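Local coordinates for iron-sulfur cluster assembly protein CyaY (Psychromonas ingrahamii, PDB 4HS5) that probably takes part in iron-sulfur cluster assembly as an iron-binding protein of the frataxin family and may regulate that process, at residues L9-Y14 against I49-P54; A26-D31 against L39-H44; V58-L63 against T87-A92; N43-I48 against F94-E99. All coordinates share one frame; numbering follows the deposited sequence.

Overall arrangement
The four contacts illustrate how a frataxin fold is closed: two helices pack on an antiparallel sheet, where strand 46-52 carries contacts 1 and 4, and its sheet neighbours 36-41 and 57-61 carry contacts 2 and 3. Contact 1 sets one end of strand 46-52 against helix 3-24, and contact 4 ties the other end to helix 85-97, their centres about 21 Å apart. Contact 3 continues along helix 85-97, its centre about 10 Å from that of contact 4. Contact 2 is the hairpin beside them, about 7 Å from contact 4 between centres, sharing N43 and H44 with it. As in other frataxins, helix 3-24 and strand 28-33 probably carry an acidic ridge associated with iron.

Contact 1 of 4, residues L9-Y14 against I49-P54; sequences LADQLY and INRQQP
A10 and R51 mark the closest backbone approach, 7.3 Å between their CA atoms, where helix 9-14 runs nearly antiparallel to strand 49-52, at 173° between their directions. R51 carries the contact. Bent at chi2 and chi3, its chain passes the hydroxyl end of Y14, with R51 CD 3.2 Å from Y14 CZ, and then rises over that ring. There NH1 sits above one face toward the rim in a cation-pi contact, R51 CZ lying 4.7 Å from the Y14 centroid; the two planes are 75° apart. A10 CB sits over the centre of one guanidinium face. In a salt bridge both end nitrogens grip one oxygen, D11 OD1: R51 NH1 at 2.9 Å on its anti lone pair, R51 NH2 at 2.6 Å from above the carboxylate plane. I49 CG2 meets Y14 CE1 obliquely, at 3.6 Å, while Y14 OH bonds S35 O. This is helix-on-sheet packing of the frataxin alpha-beta sandwich, joining helix 3-24 to strand 46-52; I49 also packs on L37 and L60 of the flanking strands, and L13 meets F85 and L86 of helix 85-97.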
loop_
_atom_site.group_PDB
_atom_site.type_symbol
_atom_site.label_atom_id
_atom_site.label_comp_id
_atom_site.label_asym_id
_atom_site.label_seq_id
_atom_site.Cartn_x
_atom_site.Cartn_y
_atom_site.Cartn_z
ATOM N N LEU A 9 10.426 3.361 7.690
ATOM C CA LEU A 9 8.981 3.545 7.651
ATOM C C LEU A 9 8.334 2.786 6.496
ATOM O O LEU A 9 7.272 2.184 6.667
ATOM C CB LEU A 9 8.649 5.033 7.563
ATOM C CG LEU A 9 8.976 5.771 8.855
ATOM C CD1 LEU A 9 8.958 7.263 8.605
ATOM C CD2 LEU A 9 7.968 5.405 9.937
ATOM N N ALA A 10 8.963 2.792 5.330
ATOM C CA ALA A 10 8.399 2.088 4.193
ATOM C C ALA A 10 8.452 0.573 4.410
ATOM O O ALA A 10 7.523 -0.139 4.011
ATOM C CB ALA A 10 9.103 2.491 2.903
ATOM N N ASP A 11 9.522 0.083 5.043
ATOM C CA ASP A 11 9.600 -1.327 5.420
ATOM C C ASP A 11 8.487 -1.702 6.384
ATOM O O ASP A 11 7.865 -2.757 6.238
ATOM C CB ASP A 11 10.952 -1.674 6.053
ATOM C CG ASP A 11 12.070 -1.791 5.038
ATOM O OD1 ASP A 11 11.789 -1.770 3.826
ATOM O OD2 ASP A 11 13.237 -1.919 5.468
ATOM N N GLN A 12 8.252 -0.858 7.382
ATOM C CA GLN A 12 7.161 -1.088 8.316
ATOM C C GLN A 12 5.833 -1.154 7.569
ATOM O O GLN A 12 5.002 -2.012 7.846
ATOM C CB GLN A 12 7.135 -0.006 9.401
ATOM C CG GLN A 12 8.260 -0.177 10.433
ATOM C CD GLN A 12 8.235 0.873 11.513
ATOM O OE1 GLN A 12 7.532 1.878 11.408
ATOM N NE2 GLN A 12 9.024 0.656 12.564
ATOM N N LEU A 13 5.640 -0.254 6.613
ATOM C CA LEU A 13 4.423 -0.275 5.811
ATOM C C LEU A 13 4.272 -1.562 5.016
ATOM O O LEU A 13 3.208 -2.182 5.027
ATOM C CB LEU A 13 4.398 0.918 4.864
ATOM C CG LEU A 13 3.178 1.028 3.946
ATOM C CD1 LEU A 13 1.879 1.118 4.727
ATOM C CD2 LEU A 13 3.355 2.234 3.003
ATOM N N TYR A 14 5.328 -1.965 4.321
ATOM C CA TYR A 14 5.250 -3.151 3.488
ATOM C C TYR A 14 4.981 -4.374 4.344
ATOM O O TYR A 14 4.126 -5.187 4.015
ATOM C CB TYR A 14 6.543 -3.360 2.700
ATOM C CG TYR A 14 6.647 -2.567 1.427
ATOM C CD1 TYR A 14 5.942 -1.388 1.252
ATOM C CD2 TYR A 14 7.446 -3.019 0.380
ATOM C CE1 TYR A 14 6.044 -0.663 0.075
ATOM C CE2 TYR A 14 7.550 -2.304 -0.799
ATOM C CZ TYR A 14 6.841 -1.139 -0.948
ATOM O OH TYR A 14 6.931 -0.424 -2.121
ATOM N N ILE A 49 2.401 -1.271 -5.584
ATOM C CA ILE A 49 2.912 -0.334 -4.593
ATOM C C ILE A 49 4.400 -0.140 -4.859
ATOM O O ILE A 49 5.115 -1.084 -5.181
ATOM C CB ILE A 49 2.654 -0.852 -3.171
ATOM C CG1 ILE A 49 1.155 -0.921 -2.929
ATOM C CG2 ILE A 49 3.312 0.044 -2.128
ATOM C CD1 ILE A 49 0.769 -1.848 -1.823
ATOM N N ASN A 50 4.854 1.099 -4.773
ATOM C CA ASN A 50 6.241 1.409 -5.062
ATOM C C ASN A 50 6.781 2.373 -4.022
ATOM O O ASN A 50 6.020 3.078 -3.364
ATOM C CB ASN A 50 6.344 2.008 -6.460
ATOM C CG ASN A 50 7.721 1.864 -7.054
ATOM O OD1 ASN A 50 8.706 1.663 -6.339
ATOM N ND2 ASN A 50 7.805 1.989 -8.375
ATOM N N ARG A 51 8.092 2.366 -3.840
ATOM C CA ARG A 51 8.736 3.340 -2.964
ATOM C C ARG A 51 9.550 4.259 -3.829
ATOM O O ARG A 51 10.208 3.822 -4.780
ATOM C CB ARG A 51 9.642 2.654 -1.945
ATOM C CG ARG A 51 8.907 1.904 -0.871
ATOM C CD ARG A 51 9.563 0.558 -0.606
ATOM N NE ARG A 51 10.757 0.637 0.219
ATOM C CZ ARG A 51 10.924 -0.048 1.343
ATOM N NH1 ARG A 51 9.963 -0.857 1.775
ATOM N NH2 ARG A 51 12.047 0.079 2.039
ATOM N N GLN A 52 9.488 5.548 -3.537
ATOM C CA GLN A 52 10.326 6.482 -4.252
ATOM C C GLN A 52 11.213 7.197 -3.254
ATOM O O GLN A 52 10.837 8.235 -2.705
ATOM C CB GLN A 52 9.483 7.446 -5.076
ATOM C CG GLN A 52 8.571 6.755 -6.103
ATOM C CD GLN A 52 9.316 5.920 -7.150
ATOM O OE1 GLN A 52 10.538 5.762 -7.109
ATOM N NE2 GLN A 52 8.564 5.390 -8.104
ATOM N N GLN A 53 12.382 6.605 -3.015
ATOM C CA GLN A 53 13.308 7.060 -1.982
ATOM C C GLN A 53 13.716 8.532 -2.065
ATOM O O GLN A 53 13.686 9.224 -1.055
ATOM C CB GLN A 53 14.552 6.168 -1.917
ATOM C CG GLN A 53 15.444 6.457 -0.716
ATOM C CD GLN A 53 16.920 6.417 -1.058
ATOM O OE1 GLN A 53 17.697 5.690 -0.439
ATOM N NE2 GLN A 53 17.318 7.215 -2.040
ATOM N N PRO A 54 14.094 9.023 -3.258
ATOM C CA PRO A 54 14.493 10.437 -3.267
ATOM C C PRO A 54 13.351 11.408 -2.940
ATOM O O PRO A 54 13.614 12.551 -2.569
ATOM C CB PRO A 54 14.998 10.654 -4.700
ATOM C CG PRO A 54 14.427 9.537 -5.503
ATOM C CD PRO A 54 14.312 8.375 -4.565
#

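Contact 2 of 4, residues A26-D31 against L39-H44; sequences ADVDYD and LEFENH
V28 lies beside F41 near the open end of the beta hairpin formed by strands 28-33 and 36-41, the two side chains pointing the same way. V28 CG2 comes up to the edge of the aromatic ring, 3.8 Å from F41 CE1. With CG1 anti to the backbone N (chi1 -179°), the other methyl lies between that ring edge and L39, touching both, V28 CG1 being 4.0 Å from L39 CB. An alanine at V28 would lose both branches and would probably leave the F41 edge and L39 CB facing a gap on the side where I21 of helix 3-24 packs. Farther along the same face, L39 CD2 meets Y30 CB at 3.6 Å; the Y30 hydroxyl reaches away to E22. Between the apolar pairs, D29 and E40 form a hydrogen-bonded antiparallel pair: D29 N to E40 O at 2.9 Å and E40 N to D29 O at 2.8 Å. Their acidic side chains occupy the other face. Where the strands part, F41 to H44 make a type I turn. D27 OD1 and E42 OE2, like charges, stand 3.8 Å apart. One water links the backbones here, donating to D27 O at 2.8 Å and accepting from E42 N at 2.9 Å.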
loop_
_atom_site.group_PDB
_atom_site.type_symbol
_atom_site.label_atom_id
_atom_site.label_comp_id
_atom_site.label_asym_id
_atom_site.label_seq_id
_atom_site.Cartn_x
_atom_site.Cartn_y
_atom_site.Cartn_z
ATOM N N ALA A 26 -7.446 -13.285 3.679
ATOM C CA ALA A 26 -7.896 -13.006 2.311
ATOM C C ALA A 26 -7.048 -13.626 1.203
ATOM O O ALA A 26 -5.849 -13.878 1.368
ATOM C CB ALA A 26 -8.027 -11.507 2.098
ATOM N N ASP A 27 -7.689 -13.865 0.061
ATOM C CA ASP A 27 -6.999 -14.426 -1.087
ATOM C C ASP A 27 -6.351 -13.311 -1.873
ATOM O O ASP A 27 -6.829 -12.897 -2.931
ATOM C CB ASP A 27 -7.972 -15.206 -1.962
ATOM C CG ASP A 27 -8.605 -16.363 -1.224
ATOM O OD1 ASP A 27 -9.845 -16.387 -1.143
ATOM O OD2 ASP A 27 -7.863 -17.224 -0.714
ATOM N N VAL A 28 -5.264 -12.805 -1.308
ATOM C CA VAL A 28 -4.456 -11.791 -1.953
ATOM C C VAL A 28 -3.022 -12.294 -1.983
ATOM O O VAL A 28 -2.437 -12.579 -0.928
ATOM C CB VAL A 28 -4.515 -10.478 -1.177
ATOM C CG1 VAL A 28 -3.690 -9.427 -1.881
ATOM C CG2 VAL A 28 -5.953 -10.007 -1.049
ATOM N N ASP A 29 -2.460 -12.434 -3.177
ATOM C CA ASP A 29 -1.052 -12.793 -3.308
ATOM C C ASP A 29 -0.216 -11.529 -3.242
ATOM O O ASP A 29 -0.632 -10.478 -3.735
ATOM C CB ASP A 29 -0.782 -13.549 -4.611
ATOM C CG ASP A 29 -1.215 -15.008 -4.543
ATOM O OD1 ASP A 29 -1.313 -15.554 -3.423
ATOM O OD2 ASP A 29 -1.445 -15.609 -5.612
ATOM N N TYR A 30 0.934 -11.615 -2.587
ATOM C CA TYR A 30 1.862 -10.487 -2.580
ATOM C C TYR A 30 3.273 -10.906 -2.959
ATOM O O TYR A 30 3.742 -11.981 -2.582
ATOM C CB TYR A 30 1.853 -9.749 -1.236
ATOM C CG TYR A 30 2.169 -10.597 -0.025
ATOM C CD1 TYR A 30 3.479 -10.843 0.356
ATOM C CD2 TYR A 30 1.147 -11.116 0.764
ATOM C CE1 TYR A 30 3.764 -11.600 1.472
ATOM C CE2 TYR A 30 1.419 -11.878 1.874
ATOM C CZ TYR A 30 2.735 -12.109 2.229
ATOM O OH TYR A 30 2.993 -12.871 3.336
ATOM N N ASP A 31 3.950 -10.060 -3.726
ATOM C CA ASP A 31 5.346 -10.318 -4.038
ATOM C C ASP A 31 6.131 -9.015 -4.031
ATOM O O ASP A 31 5.700 -8.016 -4.627
ATOM C CB ASP A 31 5.484 -11.010 -5.395
ATOM C CG ASP A 31 6.922 -11.354 -5.720
ATOM O OD1 ASP A 31 7.565 -12.039 -4.898
ATOM O OD2 ASP A 31 7.418 -10.917 -6.780
ATOM N N LEU A 39 0.289 -6.668 -5.408
ATOM C CA LEU A 39 -0.781 -7.471 -4.840
ATOM C C LEU A 39 -1.615 -8.003 -5.992
ATOM O O LEU A 39 -2.007 -7.237 -6.873
ATOM C CB LEU A 39 -1.650 -6.609 -3.930
ATOM C CG LEU A 39 -0.930 -5.816 -2.839
ATOM C CD1 LEU A 39 -1.921 -5.108 -1.949
ATOM C CD2 LEU A 39 -0.045 -6.743 -2.026
ATOM N N GLU A 40 -1.883 -9.301 -6.004
ATOM C CA GLU A 40 -2.761 -9.858 -7.030
ATOM C C GLU A 40 -3.961 -10.568 -6.424
ATOM O O GLU A 40 -3.852 -11.279 -5.424
ATOM C CB GLU A 40 -2.013 -10.791 -7.985
ATOM C CG GLU A 40 -2.923 -11.386 -9.066
ATOM C CD GLU A 40 -2.162 -11.968 -10.242
ATOM O OE1 GLU A 40 -0.918 -11.846 -10.275
ATOM O OE2 GLU A 40 -2.821 -12.536 -11.143
ATOM N N PHE A 41 -5.108 -10.363 -7.054
ATOM C CA PHE A 41 -6.344 -10.974 -6.618
ATOM C C PHE A 41 -6.677 -12.152 -7.544
ATOM O O PHE A 41 -6.071 -12.310 -8.606
ATOM C CB PHE A 41 -7.436 -9.908 -6.600
ATOM C CG PHE A 41 -7.025 -8.648 -5.870
ATOM C CD1 PHE A 41 -6.848 -8.659 -4.495
ATOM C CD2 PHE A 41 -6.796 -7.467 -6.563
ATOM C CE1 PHE A 41 -6.458 -7.512 -3.815
ATOM C CE2 PHE A 41 -6.410 -6.311 -5.890
ATOM C CZ PHE A 41 -6.234 -6.335 -4.517
ATOM N N GLU A 42 -7.606 -13.006 -7.145
ATOM C CA GLU A 42 -7.839 -14.169 -7.991
ATOM C C GLU A 42 -8.585 -13.834 -9.282
ATOM O O GLU A 42 -8.582 -14.631 -10.217
ATOM C CB GLU A 42 -8.460 -15.342 -7.236
ATOM C CG GLU A 42 -9.528 -14.985 -6.246
ATOM C CD GLU A 42 -10.069 -16.227 -5.576
ATOM O OE1 GLU A 42 -9.545 -17.324 -5.875
ATOM O OE2 GLU A 42 -11.008 -16.107 -4.764
ATOM N N ASN A 43 -9.180 -12.644 -9.356
ATOM C CA ASN A 43 -9.703 -12.171 -10.638
ATOM C C ASN A 43 -8.607 -11.658 -11.578
ATOM O O ASN A 43 -8.898 -11.138 -12.656
ATOM C CB ASN A 43 -10.842 -11.152 -10.467
ATOM C CG ASN A 43 -10.385 -9.818 -9.882
ATOM O OD1 ASN A 43 -9.201 -9.593 -9.617
ATOM N ND2 ASN A 43 -11.339 -8.912 -9.701
ATOM N N HIS A 44 -7.353 -11.804 -11.134
ATOM C CA HIS A 44 -6.150 -11.494 -11.913
ATOM C C HIS A 44 -5.875 -9.992 -12.065
ATOM O O HIS A 44 -4.955 -9.599 -12.787
ATOM C CB HIS A 44 -6.152 -12.197 -13.279
ATOM C CG HIS A 44 -6.029 -13.690 -13.200
ATOM N ND1 HIS A 44 -6.206 -14.507 -14.295
ATOM C CD2 HIS A 44 -5.746 -14.511 -12.161
ATOM C CE1 HIS A 44 -6.043 -15.768 -13.935
ATOM N NE2 HIS A 44 -5.760 -15.797 -12.646
HETATM O O HOH W 1 -8.800 -12.098 -4.675
HETATM O O HOH W 2 -4.203 -14.552 -6.069
#

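Contact 3 of 4, residues V58-L63 against T87-A92; sequences VWLATL and TFLSAA
L60 and L89 face each other with their CA atoms 8.4 Å apart, and farther along T62 and A92 close to 7.1 Å, so helix 87-92 lies nearer the chain just past the end of strand 57-61 than the strand itself. This is a helix-on-sheet interface of the alpha-beta sandwich that defines the frataxin fold, and it is wholly without hydrogen bonds between the two segments. L60 does most of the work by splitting its fork. Its CG stands opposite the backbone N (chi1 167°), which carries the isobutyl group out to the helix and lets each methyl find a separate partner. One branch abuts the F88 ring at its edge and in its plane, L60 CD2 being 3.6 Å from F88 CD2. The other methyl meets L89, with L60 CD1 4.2 Å from L89 CD1. L89 in turn touches L47 on the neighbouring strand, and F88 meets the H67 ring at about 55° between planes. T62 divides its two branches by chemistry: OG1 reaches forward in the turn to the backbone N of N65, while the methyl is given to the helix. T62 CG2 approaches F88 CE2 at 3.8 Å, the two side chains crossing at about a right angle. F88 and A92 are one helical turn apart, and the same T62 CG2 also lies 4.2 Å from A92 CB.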
loop_
_atom_site.group_PDB
_atom_site.type_symbol
_atom_site.label_atom_id
_atom_site.label_comp_id
_atom_site.label_asym_id
_atom_site.label_seq_id
_atom_site.Cartn_x
_atom_site.Cartn_y
_atom_site.Cartn_z
ATOM N N VAL A 58 5.579 6.892 -0.827
ATOM C CA VAL A 58 5.132 5.574 -1.259
ATOM C C VAL A 58 4.058 5.836 -2.309
ATOM O O VAL A 58 3.273 6.786 -2.187
ATOM C CB VAL A 58 4.572 4.753 -0.078
ATOM C CG1 VAL A 58 3.791 3.547 -0.559
ATOM C CG2 VAL A 58 5.712 4.316 0.877
ATOM N N TRP A 59 4.047 5.028 -3.371
ATOM C CA TRP A 59 3.055 5.162 -4.437
ATOM C C TRP A 59 2.157 3.933 -4.502
ATOM O O TRP A 59 2.565 2.827 -4.134
ATOM C CB TRP A 59 3.718 5.389 -5.797
ATOM C CG TRP A 59 4.432 6.707 -5.938
ATOM C CD1 TRP A 59 4.676 7.625 -4.956
ATOM C CD2 TRP A 59 4.998 7.250 -7.138
ATOM N NE1 TRP A 59 5.355 8.706 -5.468
ATOM C CE2 TRP A 59 5.568 8.498 -6.805
ATOM C CE3 TRP A 59 5.079 6.804 -8.460
ATOM C CZ2 TRP A 59 6.211 9.305 -7.750
ATOM C CZ3 TRP A 59 5.720 7.604 -9.394
ATOM C CH2 TRP A 59 6.277 8.840 -9.033
ATOM N N LEU A 60 0.914 4.146 -4.934
ATOM C CA LEU A 60 -0.033 3.057 -5.167
ATOM C C LEU A 60 -0.717 3.259 -6.503
ATOM O O LEU A 60 -1.265 4.328 -6.765
ATOM C CB LEU A 60 -1.100 3.035 -4.075
ATOM C CG LEU A 60 -2.315 2.143 -4.355
ATOM C CD1 LEU A 60 -1.920 0.688 -4.335
ATOM C CD2 LEU A 60 -3.418 2.405 -3.338
ATOM N N ALA A 61 -0.676 2.226 -7.337
ATOM C CA ALA A 61 -1.403 2.195 -8.593
ATOM C C ALA A 61 -2.611 1.291 -8.428
ATOM O O ALA A 61 -2.471 0.109 -8.130
ATOM C CB ALA A 61 -0.513 1.678 -9.685
ATOM N N THR A 62 -3.792 1.872 -8.605
ATOM C CA THR A 62 -5.025 1.110 -8.714
ATOM C C THR A 62 -5.268 0.850 -10.196
ATOM O O THR A 62 -4.435 1.195 -11.027
ATOM C CB THR A 62 -6.232 1.851 -8.112
ATOM O OG1 THR A 62 -6.473 3.060 -8.841
ATOM C CG2 THR A 62 -5.981 2.180 -6.646
ATOM N N LEU A 63 -6.405 0.256 -10.525
ATOM C CA LEU A 63 -6.763 0.044 -11.922
ATOM C C LEU A 63 -6.915 1.362 -12.666
ATOM O O LEU A 63 -6.683 1.428 -13.877
ATOM C CB LEU A 63 -8.062 -0.752 -12.020
ATOM C CG LEU A 63 -7.862 -2.237 -11.761
ATOM C CD1 LEU A 63 -9.184 -2.965 -11.709
ATOM C CD2 LEU A 63 -6.977 -2.804 -12.848
ATOM N N THR A 87 -6.473 2.990 4.723
ATOM C CA THR A 87 -7.912 3.124 4.513
ATOM C C THR A 87 -8.226 2.989 3.024
ATOM O O THR A 87 -9.124 2.248 2.614
ATOM C CB THR A 87 -8.407 4.497 5.026
ATOM O OG1 THR A 87 -8.149 4.591 6.434
ATOM C CG2 THR A 87 -9.896 4.648 4.789
ATOM N N PHE A 88 -7.448 3.690 2.211
ATOM C CA PHE A 88 -7.676 3.678 0.779
ATOM C C PHE A 88 -7.367 2.305 0.176
ATOM O O PHE A 88 -8.052 1.842 -0.738
ATOM C CB PHE A 88 -6.827 4.767 0.124
ATOM C CG PHE A 88 -7.114 4.948 -1.337
ATOM C CD1 PHE A 88 -8.191 5.709 -1.759
ATOM C CD2 PHE A 88 -6.305 4.351 -2.284
ATOM C CE1 PHE A 88 -8.451 5.873 -3.109
ATOM C CE2 PHE A 88 -6.556 4.505 -3.634
ATOM C CZ PHE A 88 -7.632 5.276 -4.042
ATOM N N LEU A 89 -6.329 1.650 0.689
ATOM C CA LEU A 89 -5.919 0.347 0.198
ATOM C C LEU A 89 -6.999 -0.691 0.464
ATOM O O LEU A 89 -7.337 -1.480 -0.420
ATOM C CB LEU A 89 -4.589 -0.068 0.852
ATOM C CG LEU A 89 -4.017 -1.380 0.340
ATOM C CD1 LEU A 89 -3.787 -1.268 -1.151
ATOM C CD2 LEU A 89 -2.715 -1.706 1.054
ATOM N N SER A 90 -7.575 -0.671 1.664
ATOM C CA SER A 90 -8.705 -1.553 1.967
ATOM C C SER A 90 -9.862 -1.331 1.003
ATOM O O SER A 90 -10.464 -2.295 0.525
ATOM C CB SER A 90 -9.214 -1.303 3.383
ATOM O OG SER A 90 -8.256 -1.697 4.339
ATOM N N ALA A 91 -10.171 -0.069 0.725
ATOM C CA ALA A 91 -11.286 0.267 -0.167
ATOM C C ALA A 91 -10.977 -0.230 -1.570
ATOM O O ALA A 91 -11.853 -0.775 -2.244
ATOM C CB ALA A 91 -11.544 1.757 -0.166
ATOM N N ALA A 92 -9.732 -0.060 -2.006
ATOM C CA ALA A 92 -9.344 -0.514 -3.342
ATOM C C ALA A 92 -9.431 -2.027 -3.487
ATOM O O ALA A 92 -9.926 -2.530 -4.497
ATOM C CB ALA A 92 -7.943 -0.023 -3.695
#

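Contact 4 of 4, residues N43-I48 against F94-E99; sequences NHTKLI and FKQSKE
N43 holds its CG between the backbone N and the carbonyl carbon (chi1 68°), bending the amide toward the end of helix 85-97, and a similar first torsion in T45 (65°) points its OG1 back at that amide. N43 OD1 accepts from T45 OG1 at 2.7 Å and from T45 N at 3.1 Å, both donors coming from one face of the amide plane. Gripped on its oxygen, the group is hindered from turning, and N43 ND2 is left directed at Q96 O, which it bonds at 2.9 Å with the acceptor close to the amide plane. The bond from T45 N to the N43 side-chain oxygen closes an Asx turn leading into strand 46-48, so a turn of the sheet is fastened to the last helical turn, just before K98 takes positive phi. Q96 has its CG beside the backbone N and an extended chain beyond, crossing L47 obliquely. Cut back to an alanine, Q96 would keep its carbonyl, but L47 CD2 would probably lose its cover. L47 packs further on L89, A92 and I93, whereas Q96 also touches F41, T62 and L63. S97 OG turns back along the helix to I93 O, and K98 N bonds F94 O at 2.7 Å.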
loop_
_atom_site.group_PDB
_atom_site.type_symbol
_atom_site.label_atom_id
_atom_site.label_comp_id
_atom_site.label_asym_id
_atom_site.label_seq_id
_atom_site.Cartn_x
_atom_site.Cartn_y
_atom_site.Cartn_z
ATOM N N ASN A 43 -9.180 -12.644 -9.356
ATOM C CA ASN A 43 -9.703 -12.171 -10.638
ATOM C C ASN A 43 -8.607 -11.658 -11.578
ATOM O O ASN A 43 -8.898 -11.138 -12.656
ATOM C CB ASN A 43 -10.842 -11.152 -10.467
ATOM C CG ASN A 43 -10.385 -9.818 -9.882
ATOM O OD1 ASN A 43 -9.201 -9.593 -9.617
ATOM N ND2 ASN A 43 -11.339 -8.912 -9.701
ATOM N N HIS A 44 -7.353 -11.804 -11.134
ATOM C CA HIS A 44 -6.150 -11.494 -11.913
ATOM C C HIS A 44 -5.875 -9.992 -12.065
ATOM O O HIS A 44 -4.955 -9.599 -12.787
ATOM C CB HIS A 44 -6.152 -12.197 -13.279
ATOM C CG HIS A 44 -6.029 -13.690 -13.200
ATOM N ND1 HIS A 44 -6.206 -14.507 -14.295
ATOM C CD2 HIS A 44 -5.746 -14.511 -12.161
ATOM C CE1 HIS A 44 -6.043 -15.768 -13.935
ATOM N NE2 HIS A 44 -5.760 -15.797 -12.646
ATOM N N THR A 45 -6.676 -9.167 -11.396
ATOM C CA THR A 45 -6.353 -7.744 -11.274
ATOM C C THR A 45 -5.255 -7.558 -10.227
ATOM O O THR A 45 -4.971 -8.457 -9.432
ATOM C CB THR A 45 -7.578 -6.860 -10.939
ATOM O OG1 THR A 45 -8.092 -7.178 -9.640
ATOM C CG2 THR A 45 -8.677 -7.057 -11.984
ATOM N N LYS A 46 -4.634 -6.386 -10.234
ATOM C CA LYS A 46 -3.503 -6.135 -9.349
ATOM C C LYS A 46 -3.538 -4.741 -8.746
ATOM O O LYS A 46 -4.240 -3.852 -9.221
ATOM C CB LYS A 46 -2.187 -6.283 -10.119
ATOM C CG LYS A 46 -1.930 -7.640 -10.733
ATOM C CD LYS A 46 -0.665 -7.582 -11.570
ATOM C CE LYS A 46 -0.367 -8.913 -12.241
ATOM N NZ LYS A 46 0.934 -8.864 -12.988
ATOM N N LEU A 47 -2.763 -4.559 -7.680
ATOM C CA LEU A 47 -2.429 -3.232 -7.171
ATOM C C LEU A 47 -0.916 -3.195 -7.106
ATOM O O LEU A 47 -0.288 -4.172 -6.722
ATOM C CB LEU A 47 -3.004 -3.013 -5.770
ATOM C CG LEU A 47 -4.531 -2.983 -5.661
ATOM C CD1 LEU A 47 -5.007 -2.879 -4.229
ATOM C CD2 LEU A 47 -5.074 -1.836 -6.478
ATOM N N ILE A 48 -0.319 -2.074 -7.489
ATOM C CA ILE A 48 1.129 -1.986 -7.508
ATOM C C ILE A 48 1.562 -0.903 -6.545
ATOM O O ILE A 48 1.150 0.245 -6.669
ATOM C CB ILE A 48 1.666 -1.636 -8.898
ATOM C CG1 ILE A 48 1.153 -2.632 -9.932
ATOM C CG2 ILE A 48 3.197 -1.644 -8.879
ATOM C CD1 ILE A 48 1.343 -2.159 -11.361
ATOM N N PHE A 94 -11.359 -3.941 -1.856
ATOM C CA PHE A 94 -12.774 -4.284 -1.913
ATOM C C PHE A 94 -13.398 -3.876 -3.246
ATOM O O PHE A 94 -14.239 -4.591 -3.794
ATOM C CB PHE A 94 -13.559 -3.648 -0.762
ATOM C CG PHE A 94 -14.997 -4.074 -0.730
ATOM C CD1 PHE A 94 -15.344 -5.311 -0.221
ATOM C CD2 PHE A 94 -15.988 -3.257 -1.247
ATOM C CE1 PHE A 94 -16.673 -5.730 -0.203
ATOM C CE2 PHE A 94 -17.315 -3.665 -1.246
ATOM C CZ PHE A 94 -17.657 -4.904 -0.723
ATOM N N LYS A 95 -13.013 -2.712 -3.754
ATOM C CA LYS A 95 -13.626 -2.154 -4.955
ATOM C C LYS A 95 -13.200 -2.899 -6.214
ATOM O O LYS A 95 -13.957 -2.954 -7.185
ATOM C CB LYS A 95 -13.332 -0.653 -5.042
ATOM C CG LYS A 95 -13.235 -0.043 -6.426
ATOM C CD LYS A 95 -12.711 1.394 -6.305
ATOM C CE LYS A 95 -11.368 1.445 -5.562
ATOM N NZ LYS A 95 -10.181 1.404 -6.471
ATOM N N GLN A 96 -12.017 -3.510 -6.188
ATOM C CA GLN A 96 -11.534 -4.288 -7.331
ATOM C C GLN A 96 -11.878 -5.762 -7.240
ATOM O O GLN A 96 -11.931 -6.449 -8.264
ATOM C CB GLN A 96 -10.015 -4.179 -7.462
ATOM C CG GLN A 96 -9.538 -2.837 -7.938
ATOM C CD GLN A 96 -8.075 -2.848 -8.325
ATOM O OE1 GLN A 96 -7.456 -3.909 -8.478
ATOM N NE2 GLN A 96 -7.518 -1.658 -8.503
ATOM N N SER A 97 -12.100 -6.253 -6.024
ATOM C CA SER A 97 -12.160 -7.695 -5.805
ATOM C C SER A 97 -13.188 -8.174 -4.767
ATOM O O SER A 97 -13.364 -9.378 -4.569
ATOM C CB SER A 97 -10.780 -8.189 -5.411
ATOM O OG SER A 97 -10.457 -7.721 -4.112
ATOM N N LYS A 98 -13.847 -7.234 -4.096
ATOM C CA LYS A 98 -14.902 -7.550 -3.115
ATOM C C LYS A 98 -14.496 -8.380 -1.888
ATOM O O LYS A 98 -15.351 -8.953 -1.215
ATOM C CB LYS A 98 -16.136 -8.157 -3.801
ATOM C CG LYS A 98 -16.719 -7.278 -4.893
ATOM C CD LYS A 98 -17.003 -5.869 -4.393
ATOM C CE LYS A 98 -17.092 -4.891 -5.559
ATOM N NZ LYS A 98 -17.234 -3.488 -5.093
ATOM N N GLU A 99 -13.209 -8.423 -1.558
ATOM C CA GLU A 99 -12.836 -9.041 -0.291
ATOM C C GLU A 99 -12.393 -7.945 0.663
ATOM O O GLU A 99 -12.104 -6.815 0.249
ATOM C CB GLU A 99 -11.735 -10.082 -0.463
ATOM C CG GLU A 99 -11.885 -11.364 0.329
ATOM C CD GLU A 99 -10.842 -12.397 -0.085
ATOM O OE1 GLU A 99 -9.899 -12.027 -0.814
ATOM O OE2 GLU A 99 -10.958 -13.565 0.323
#